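Local atomic coordinates of Glyoxalase/Bleomycin resistance protein/dioxygenase domain (Frankia sp., PDB entry 2RK0), a protein that is of unknown specific function but belongs to the glyoxalase/bleomycin resistance/dioxygenase superfamily, whose members include metal-dependent enzymes and antibiotic-binding proteins. Residues G109-F114 with A121-L126; T24-W29 with D87-R92; S10-D15 with R56-G61. All coordinates share one frame; numbering follows the deposited sequence.

How the interactions relate
The three contacts illustrate how a small domain combines pairing within sheets with packing between layers. Interaction 1 joins two strands of one four-stranded mixed sheet, and interaction 3 two strands of the other; their centres lie about 24 Å apart, on opposite sides of the chain's centre. Interaction 2, between the end of helix 16-27 with Asp28 and helix 83-96, sits against interaction 1, centre to centre about 13 Å: Leu89 CB lies 3.5 Å from Leu112 CD2. Interaction 3 does not touch interaction 2, yet strand 6-12 leads through a short link into helix 16-27. All three reach the second subunit, interaction 3 most extensively and interaction 2 through Leu27 alone.

Interaction 1. Residues G109-F114 with A121-L126; sequences GWILAF and ALEAML
Phe114 and Leu122 meet through a ring face and a branched side chain. With chi1 at 58°, the Phe114 side chain leaves between its backbone N and carbonyl carbon, which swings the ring over the neighbouring strand. Leu122 CB sits over one ring face, 3.9 Å from the centroid, in a CH-pi contact, and Leu122 CD1 comes within 3.6 Å of Phe114 CE1. The carbonyl O of Leu112 lies in plane at the edge of the ring. Further along this face Leu112 and Ala124 touch through their CB atoms, and Leu126 runs beside Trp110, its CD2 3.8 Å from Trp110 CE3.

The reverse face carries Ile111, Ala113, Glu123 and Met125, the last a selenomethionine. Bends at chi2 and chi3 turn the Met125 chain toward strand 109-114, so that SE lies 3.7 Å from Ile111 CG1 and CE packs tightly on the backbone of Gly109 and Trp110. The Glu123 side chain crosses that of Ile111 at a slant, its CD 3.9 Å from Ile111 CG2.

The backbone ladder sets these partners opposite one another. Trp110 with Leu126, Leu112 with Ala124 and Phe114 with Leu122 are hydrogen-bonded pairs, each joined by two N-H to O=C bonds, with the non-hydrogen-bonded Ile111-Met125 and Ala113-Glu123 between them. Helix 83-96 covers Leu112 and Ala124 through Leu89; on the other face, Met125 packs on Ser7 of the second subunit. Such a beta hairpin, central in a mixed sheet of strand order 1-4-3-2, is characteristic of the glyoxalase/bleomycin resistance superfamily fold.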
# COMPACT_ATOMS: atom_id res chain seq x y z
N GLY A 109 12.00 -4.42 -16.37
CA GLY A 109 12.58 -4.84 -15.11
C GLY A 109 12.27 -6.28 -14.75
O GLY A 109 11.77 -7.04 -15.58
N TRP A 110 12.58 -6.64 -13.50
CA TRP A 110 12.34 -7.99 -12.98
C TRP A 110 11.36 -7.85 -11.83
O TRP A 110 11.46 -6.92 -11.03
CB TRP A 110 13.65 -8.61 -12.47
CG TRP A 110 14.64 -8.91 -13.54
CD1 TRP A 110 14.88 -10.13 -14.11
CD2 TRP A 110 15.52 -7.98 -14.19
NE1 TRP A 110 15.85 -10.02 -15.08
CE2 TRP A 110 16.26 -8.71 -15.15
CE3 TRP A 110 15.74 -6.60 -14.06
CZ2 TRP A 110 17.21 -8.10 -15.98
CZ3 TRP A 110 16.69 -6.00 -14.89
CH2 TRP A 110 17.41 -6.75 -15.84
N ILE A 111 10.42 -8.78 -11.74
CA ILE A 111 9.43 -8.74 -10.66
C ILE A 111 9.33 -10.10 -9.98
O ILE A 111 9.34 -11.14 -10.63
CB ILE A 111 8.03 -8.36 -11.18
CG1 ILE A 111 8.06 -6.95 -11.79
CG2 ILE A 111 7.01 -8.39 -10.05
CD1 ILE A 111 6.76 -6.53 -12.44
N LEU A 112 9.24 -10.06 -8.66
CA LEU A 112 9.09 -11.26 -7.86
C LEU A 112 7.74 -11.08 -7.17
O LEU A 112 7.58 -10.17 -6.35
CB LEU A 112 10.21 -11.37 -6.83
CG LEU A 112 10.14 -12.49 -5.80
CD1 LEU A 112 9.96 -13.82 -6.49
CD2 LEU A 112 11.42 -12.48 -4.95
N ALA A 113 6.77 -11.92 -7.51
CA ALA A 113 5.45 -11.80 -6.90
C ALA A 113 5.29 -12.84 -5.81
O ALA A 113 5.56 -14.02 -6.01
CB ALA A 113 4.36 -11.97 -7.98
N PHE A 114 4.85 -12.40 -4.63
CA PHE A 114 4.68 -13.31 -3.50
C PHE A 114 3.53 -12.89 -2.59
O PHE A 114 2.97 -11.80 -2.73
CB PHE A 114 6.00 -13.42 -2.72
CG PHE A 114 6.53 -12.10 -2.20
CD1 PHE A 114 6.43 -11.79 -0.84
CD2 PHE A 114 7.14 -11.18 -3.05
CE1 PHE A 114 6.94 -10.59 -0.33
CE2 PHE A 114 7.65 -9.97 -2.56
CZ PHE A 114 7.55 -9.67 -1.20
N ALA A 121 -1.24 -9.78 -1.51
CA ALA A 121 -0.37 -9.71 -2.67
C ALA A 121 0.73 -8.65 -2.59
O ALA A 121 0.45 -7.46 -2.50
CB ALA A 121 -1.21 -9.50 -3.93
N LEU A 122 1.97 -9.12 -2.65
CA LEU A 122 3.15 -8.27 -2.59
C LEU A 122 4.06 -8.53 -3.80
O LEU A 122 3.97 -9.58 -4.45
CB LEU A 122 3.95 -8.55 -1.32
CG LEU A 122 3.18 -8.45 0.00
CD1 LEU A 122 4.09 -8.91 1.15
CD2 LEU A 122 2.72 -7.01 0.20
N GLU A 123 4.94 -7.57 -4.08
CA GLU A 123 5.88 -7.68 -5.19
C GLU A 123 7.19 -6.98 -4.84
O GLU A 123 7.22 -6.06 -4.02
CB GLU A 123 5.34 -7.01 -6.46
CG GLU A 123 4.03 -7.55 -7.00
CD GLU A 123 3.72 -6.99 -8.39
OE1 GLU A 123 4.09 -5.82 -8.65
OE2 GLU A 123 3.10 -7.70 -9.20
N ALA A 124 8.27 -7.45 -5.46
CA ALA A 124 9.59 -6.85 -5.31
C ALA A 124 9.97 -6.55 -6.75
O ALA A 124 9.90 -7.43 -7.61
CB ALA A 124 10.57 -7.82 -4.71
N MSE A 125 10.39 -5.32 -6.99
CA MSE A 125 10.70 -4.85 -8.33
C MSE A 125 12.11 -4.29 -8.54
O MSE A 125 12.59 -3.51 -7.72
CB MSE A 125 9.67 -3.79 -8.69
CG MSE A 125 10.06 -2.84 -9.79
SE MSE A 125 9.31 -3.43 -11.48
CE MSE A 125 10.87 -4.12 -12.42
N LEU A 126 12.75 -4.67 -9.64
CA LEU A 126 14.08 -4.19 -10.01
C LEU A 126 14.00 -3.57 -11.40
O LEU A 126 13.54 -4.22 -12.35
CB LEU A 126 15.09 -5.35 -10.03
CG LEU A 126 16.53 -4.99 -10.42
CD1 LEU A 126 17.17 -4.14 -9.32
CD2 LEU A 126 17.33 -6.28 -10.65

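Interaction 2. Residues T24-W29 with D87-R92; sequences TEILDW and DVLEER
Ile26 and Arg92 bring the two backbones closest, their CA atoms 6.0 Å apart, where the C-terminal part of helix 16-27 lies against helix 83-96 and Asp28 turns out of the helical path with a positive phi of 59°.

Arg92 supplies the largest share of the contact. Its chain is extended from CG to NE and carries the guanidinium across to the end of the other helix, where both terminal nitrogens settle on a single carboxylate oxygen. Asp28 OD2 accepts from Arg92 NH1 at 2.8 Å in a salt bridge and from Arg92 NH2 at 3.2 Å by a more bent bond. The carboxylate and guanidinium planes stand nearly perpendicular, 89° apart: NH2 uses the syn lone pair of OD2, whereas NH1 meets it from above the carboxylate plane. NH1 also donates to the carbonyl O of Ile26 at 3.2 Å, coming from well above the carbonyl plane. Both acceptors nonetheless lie at the guanidinium edge, close to its plane, while Val88 CG1 rests over one of its faces.

Beneath this polar group the contact is apolar. Leu89 CD2 touches both Leu27 CD2, at 3.6 Å, and Ile26 CG2, and Ile26 CD1 reaches the backbone of Arg92. Leu89 packs further on Leu112 of strand 109-115, while Leu27 packs on Leu3 of the second subunit. Near the exposed Glu25, a water donates to both Glu25 OE2 and the carbonyl O of Arg92.

The Arg92 cation pairs with the Asp28 anion and bonds a carbonyl at the C-terminal end of a helix, where the dipole would probably favour a positive group; the ion pair would also tend to keep Asp28 ionised.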
# COMPACT_ATOMS: atom_id res chain seq x y z
N THR A 24 9.29 -10.25 9.68
CA THR A 24 10.64 -10.16 10.22
C THR A 24 11.56 -11.08 9.44
O THR A 24 12.62 -10.67 8.97
CB THR A 24 10.66 -10.58 11.71
OG1 THR A 24 9.83 -9.68 12.46
CG2 THR A 24 12.09 -10.53 12.27
N GLU A 25 11.13 -12.33 9.30
CA GLU A 25 11.90 -13.35 8.60
C GLU A 25 12.09 -13.13 7.10
O GLU A 25 13.18 -13.34 6.57
CB GLU A 25 11.22 -14.71 8.82
CG GLU A 25 11.98 -15.89 8.26
CD GLU A 25 11.35 -17.22 8.66
OE1 GLU A 25 11.12 -17.41 9.88
OE2 GLU A 25 11.08 -18.05 7.77
N ILE A 26 11.02 -12.70 6.42
CA ILE A 26 11.08 -12.48 4.98
C ILE A 26 11.63 -11.14 4.52
O ILE A 26 12.48 -11.09 3.65
CB ILE A 26 9.67 -12.64 4.34
CG1 ILE A 26 9.08 -14.00 4.70
CG2 ILE A 26 9.76 -12.42 2.83
CD1 ILE A 26 9.92 -15.19 4.25
N LEU A 27 11.14 -10.05 5.10
CA LEU A 27 11.57 -8.72 4.68
C LEU A 27 12.45 -7.98 5.67
O LEU A 27 12.71 -6.79 5.49
CB LEU A 27 10.34 -7.87 4.35
CG LEU A 27 9.35 -8.47 3.36
CD1 LEU A 27 8.09 -7.61 3.31
CD2 LEU A 27 9.99 -8.57 1.98
N ASP A 28 12.93 -8.67 6.70
CA ASP A 28 13.77 -8.02 7.70
C ASP A 28 13.03 -6.87 8.35
O ASP A 28 13.64 -5.87 8.75
CB ASP A 28 15.07 -7.51 7.09
CG ASP A 28 15.98 -8.63 6.67
OD1 ASP A 28 16.16 -9.56 7.47
OD2 ASP A 28 16.51 -8.57 5.54
N TRP A 29 11.72 -6.99 8.41
CA TRP A 29 10.88 -5.99 9.05
C TRP A 29 11.35 -6.00 10.50
O TRP A 29 11.57 -7.06 11.06
CB TRP A 29 9.42 -6.43 8.99
CG TRP A 29 8.42 -5.58 9.72
CD1 TRP A 29 7.87 -4.40 9.29
CD2 TRP A 29 7.78 -5.89 10.97
NE1 TRP A 29 6.91 -3.97 10.18
CE2 TRP A 29 6.83 -4.87 11.21
CE3 TRP A 29 7.90 -6.94 11.88
CZ2 TRP A 29 6.01 -4.87 12.35
CZ3 TRP A 29 7.08 -6.94 13.01
CH2 TRP A 29 6.15 -5.91 13.23
N ASP A 87 17.15 -12.57 -5.37
CA ASP A 87 17.65 -13.92 -5.16
C ASP A 87 17.47 -14.30 -3.70
O ASP A 87 17.05 -15.40 -3.38
CB ASP A 87 19.14 -14.02 -5.52
CG ASP A 87 19.42 -13.77 -6.99
OD1 ASP A 87 18.46 -13.81 -7.80
OD2 ASP A 87 20.60 -13.54 -7.33
N VAL A 88 17.79 -13.36 -2.81
CA VAL A 88 17.67 -13.61 -1.38
C VAL A 88 16.21 -13.80 -0.98
O VAL A 88 15.88 -14.69 -0.18
CB VAL A 88 18.30 -12.46 -0.56
CG1 VAL A 88 18.04 -12.67 0.93
CG2 VAL A 88 19.81 -12.39 -0.83
N LEU A 89 15.33 -12.96 -1.52
CA LEU A 89 13.90 -13.07 -1.21
C LEU A 89 13.37 -14.45 -1.62
O LEU A 89 12.66 -15.10 -0.87
CB LEU A 89 13.10 -11.99 -1.96
CG LEU A 89 12.88 -10.65 -1.27
CD1 LEU A 89 12.25 -9.66 -2.24
CD2 LEU A 89 11.99 -10.85 -0.05
N GLU A 90 13.71 -14.88 -2.83
CA GLU A 90 13.25 -16.19 -3.29
C GLU A 90 13.72 -17.30 -2.36
O GLU A 90 12.98 -18.22 -2.05
CB GLU A 90 13.75 -16.48 -4.71
CG GLU A 90 12.98 -15.78 -5.80
CD GLU A 90 13.36 -16.31 -7.17
OE1 GLU A 90 13.24 -17.53 -7.40
OE2 GLU A 90 13.77 -15.51 -8.03
N GLU A 91 14.97 -17.19 -1.91
CA GLU A 91 15.55 -18.18 -1.01
C GLU A 91 14.77 -18.23 0.30
O GLU A 91 14.42 -19.31 0.79
CB GLU A 91 17.01 -17.84 -0.73
CG GLU A 91 17.89 -17.82 -1.98
CD GLU A 91 19.26 -17.18 -1.74
OE1 GLU A 91 19.97 -17.62 -0.81
OE2 GLU A 91 19.62 -16.24 -2.49
N ARG A 92 14.49 -17.06 0.87
CA ARG A 92 13.75 -16.98 2.12
C ARG A 92 12.31 -17.47 1.96
O ARG A 92 11.79 -18.21 2.80
CB ARG A 92 13.74 -15.54 2.62
CG ARG A 92 15.09 -15.05 3.11
CD ARG A 92 15.03 -13.60 3.52
NE ARG A 92 16.30 -13.11 4.04
CZ ARG A 92 16.53 -11.85 4.39
NH1 ARG A 92 15.57 -10.94 4.27
NH2 ARG A 92 17.71 -11.50 4.87
O HOH W 1 12.82 -17.99 5.37

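Interaction 3. Residues S10-D15 with R56-G61; sequences SLTVRD and REHDGG
Thr12 and Arg56 form a parallel bridge, CA to CA 4.8 Å, between the first and last strands in chain order of a mixed sheet ordered 1-4-3-2, the strand pattern of the glyoxalase/bleomycin resistance superfamily. Arg56 is held by its backbone at both ends, as parallel pairing requires: its N donates to the carbonyl O of Leu11 at 2.7 Å, and its O accepts from Val13 N at 2.8 Å.

On the face bearing Thr12, the His58 side chain crosses that of Thr12 at about a right angle, and its CD2 lies 3.5 Å from Thr12 CG2. The polar ends of Ser10, Thr12 and His58 look to the second subunit, whose Glu68 carbonyl O accepts from Thr12 OG1 and whose Asp74 carboxylate bonds Ser10 OG and His58 NE2; Arg56 NH1 instead bonds Thr40 OG1 of its own chain. Ser10 and Thr12 also pair with a strand of that subunit, so the sheet continues across the interface.

Glu57 reaches the turn that leads into helix 16-27. Its CG, anti to the backbone N (chi1 -168°), starts an extended chain that passes the carbonyl O of Arg14, with CG 3.1 Å from it. OE1 ends near Asp15 CA and accepts a hydrogen bond from Leu16 N. Asp15 is the N-cap, its OD1 bonded to Ile18 N; two carboxylates thus gather at the helix start, OD1 of Asp15 and OE1 of Glu57 4.6 Å apart, a closeness that the helix dipole would probably ease.

The short strand segments 10-12 and 56-58 run at 38° to each other; beyond the bridge, a water stands in for direct pairing, donating to Val13 O at 2.7 Å and accepting from His58 N at 2.9 Å.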
# COMPACT_ATOMS: atom_id res chain seq x y z
N SER A 10 -0.54 0.45 6.69
CA SER A 10 -1.09 -0.35 7.76
C SER A 10 -1.87 -1.50 7.12
O SER A 10 -2.79 -1.27 6.34
CB SER A 10 -2.01 0.50 8.63
OG SER A 10 -2.43 -0.24 9.76
N LEU A 11 -1.47 -2.72 7.44
CA LEU A 11 -2.10 -3.92 6.90
C LEU A 11 -2.94 -4.64 7.94
O LEU A 11 -2.57 -4.72 9.11
CB LEU A 11 -1.04 -4.89 6.38
CG LEU A 11 -0.06 -4.38 5.32
CD1 LEU A 11 0.86 -5.52 4.91
CD2 LEU A 11 -0.82 -3.85 4.11
N THR A 12 -4.08 -5.15 7.51
CA THR A 12 -4.95 -5.91 8.38
C THR A 12 -4.55 -7.38 8.25
O THR A 12 -4.48 -7.91 7.14
CB THR A 12 -6.43 -5.74 7.98
OG1 THR A 12 -6.87 -4.43 8.35
CG2 THR A 12 -7.29 -6.81 8.68
N VAL A 13 -4.27 -8.01 9.38
CA VAL A 13 -3.86 -9.41 9.40
C VAL A 13 -4.69 -10.22 10.39
O VAL A 13 -5.15 -9.69 11.40
CB VAL A 13 -2.36 -9.54 9.78
CG1 VAL A 13 -1.52 -8.84 8.72
CG2 VAL A 13 -2.11 -8.94 11.15
N ARG A 14 -4.88 -11.50 10.09
CA ARG A 14 -5.68 -12.37 10.95
C ARG A 14 -5.01 -12.65 12.30
O ARG A 14 -5.66 -12.62 13.34
CB ARG A 14 -5.98 -13.69 10.23
CG ARG A 14 -6.87 -14.64 11.01
CD ARG A 14 -7.40 -15.75 10.11
NE ARG A 14 -8.49 -16.50 10.72
CZ ARG A 14 -8.33 -17.43 11.66
NH1 ARG A 14 -7.11 -17.74 12.10
NH2 ARG A 14 -9.39 -18.05 12.15
N ASP A 15 -3.72 -12.93 12.26
CA ASP A 15 -2.96 -13.22 13.47
C ASP A 15 -1.71 -12.35 13.55
O ASP A 15 -0.74 -12.56 12.81
CB ASP A 15 -2.58 -14.69 13.50
CG ASP A 15 -1.96 -15.10 14.81
OD1 ASP A 15 -0.98 -14.46 15.23
OD2 ASP A 15 -2.44 -16.07 15.43
N ARG A 56 -1.91 -4.96 11.75
CA ARG A 56 -3.04 -4.76 12.64
C ARG A 56 -4.05 -5.91 12.65
O ARG A 56 -4.58 -6.30 11.60
CB ARG A 56 -3.73 -3.44 12.26
CG ARG A 56 -4.73 -2.92 13.27
CD ARG A 56 -5.12 -1.48 12.93
NE ARG A 56 -4.00 -0.56 13.14
CZ ARG A 56 -3.71 0.00 14.31
NH1 ARG A 56 -4.44 -0.26 15.38
NH2 ARG A 56 -2.67 0.82 14.41
N GLU A 57 -4.32 -6.44 13.83
CA GLU A 57 -5.27 -7.52 13.98
C GLU A 57 -6.54 -6.96 14.61
O GLU A 57 -6.49 -6.38 15.69
CB GLU A 57 -4.73 -8.63 14.88
CG GLU A 57 -5.56 -9.90 14.84
CD GLU A 57 -5.14 -10.91 15.89
OE1 GLU A 57 -3.92 -11.03 16.16
OE2 GLU A 57 -6.02 -11.61 16.43
N HIS A 58 -7.67 -7.14 13.92
CA HIS A 58 -8.97 -6.66 14.39
C HIS A 58 -9.66 -7.74 15.22
O HIS A 58 -9.78 -8.89 14.78
CB HIS A 58 -9.83 -6.28 13.18
CG HIS A 58 -9.32 -5.11 12.41
ND1 HIS A 58 -9.83 -3.84 12.55
CD2 HIS A 58 -8.30 -5.00 11.52
CE1 HIS A 58 -9.16 -3.00 11.78
NE2 HIS A 58 -8.22 -3.68 11.15
N ASP A 59 -10.12 -7.39 16.42
CA ASP A 59 -10.79 -8.38 17.27
C ASP A 59 -11.92 -9.06 16.52
O ASP A 59 -12.18 -10.24 16.70
CB ASP A 59 -11.36 -7.74 18.53
CG ASP A 59 -10.33 -6.97 19.32
OD1 ASP A 59 -9.14 -7.34 19.29
OD2 ASP A 59 -10.74 -5.99 19.98
N GLY A 60 -12.61 -8.29 15.68
CA GLY A 60 -13.72 -8.83 14.92
C GLY A 60 -13.37 -9.18 13.49
O GLY A 60 -14.24 -9.22 12.61
N GLY A 61 -12.09 -9.44 13.23
CA GLY A 61 -11.68 -9.80 11.89
C GLY A 61 -11.40 -11.29 11.80
O GLY A 61 -11.85 -12.06 12.65
O HOH W 2 -7.74 -9.24 11.87
O HOH W 3 -8.39 -11.43 12.99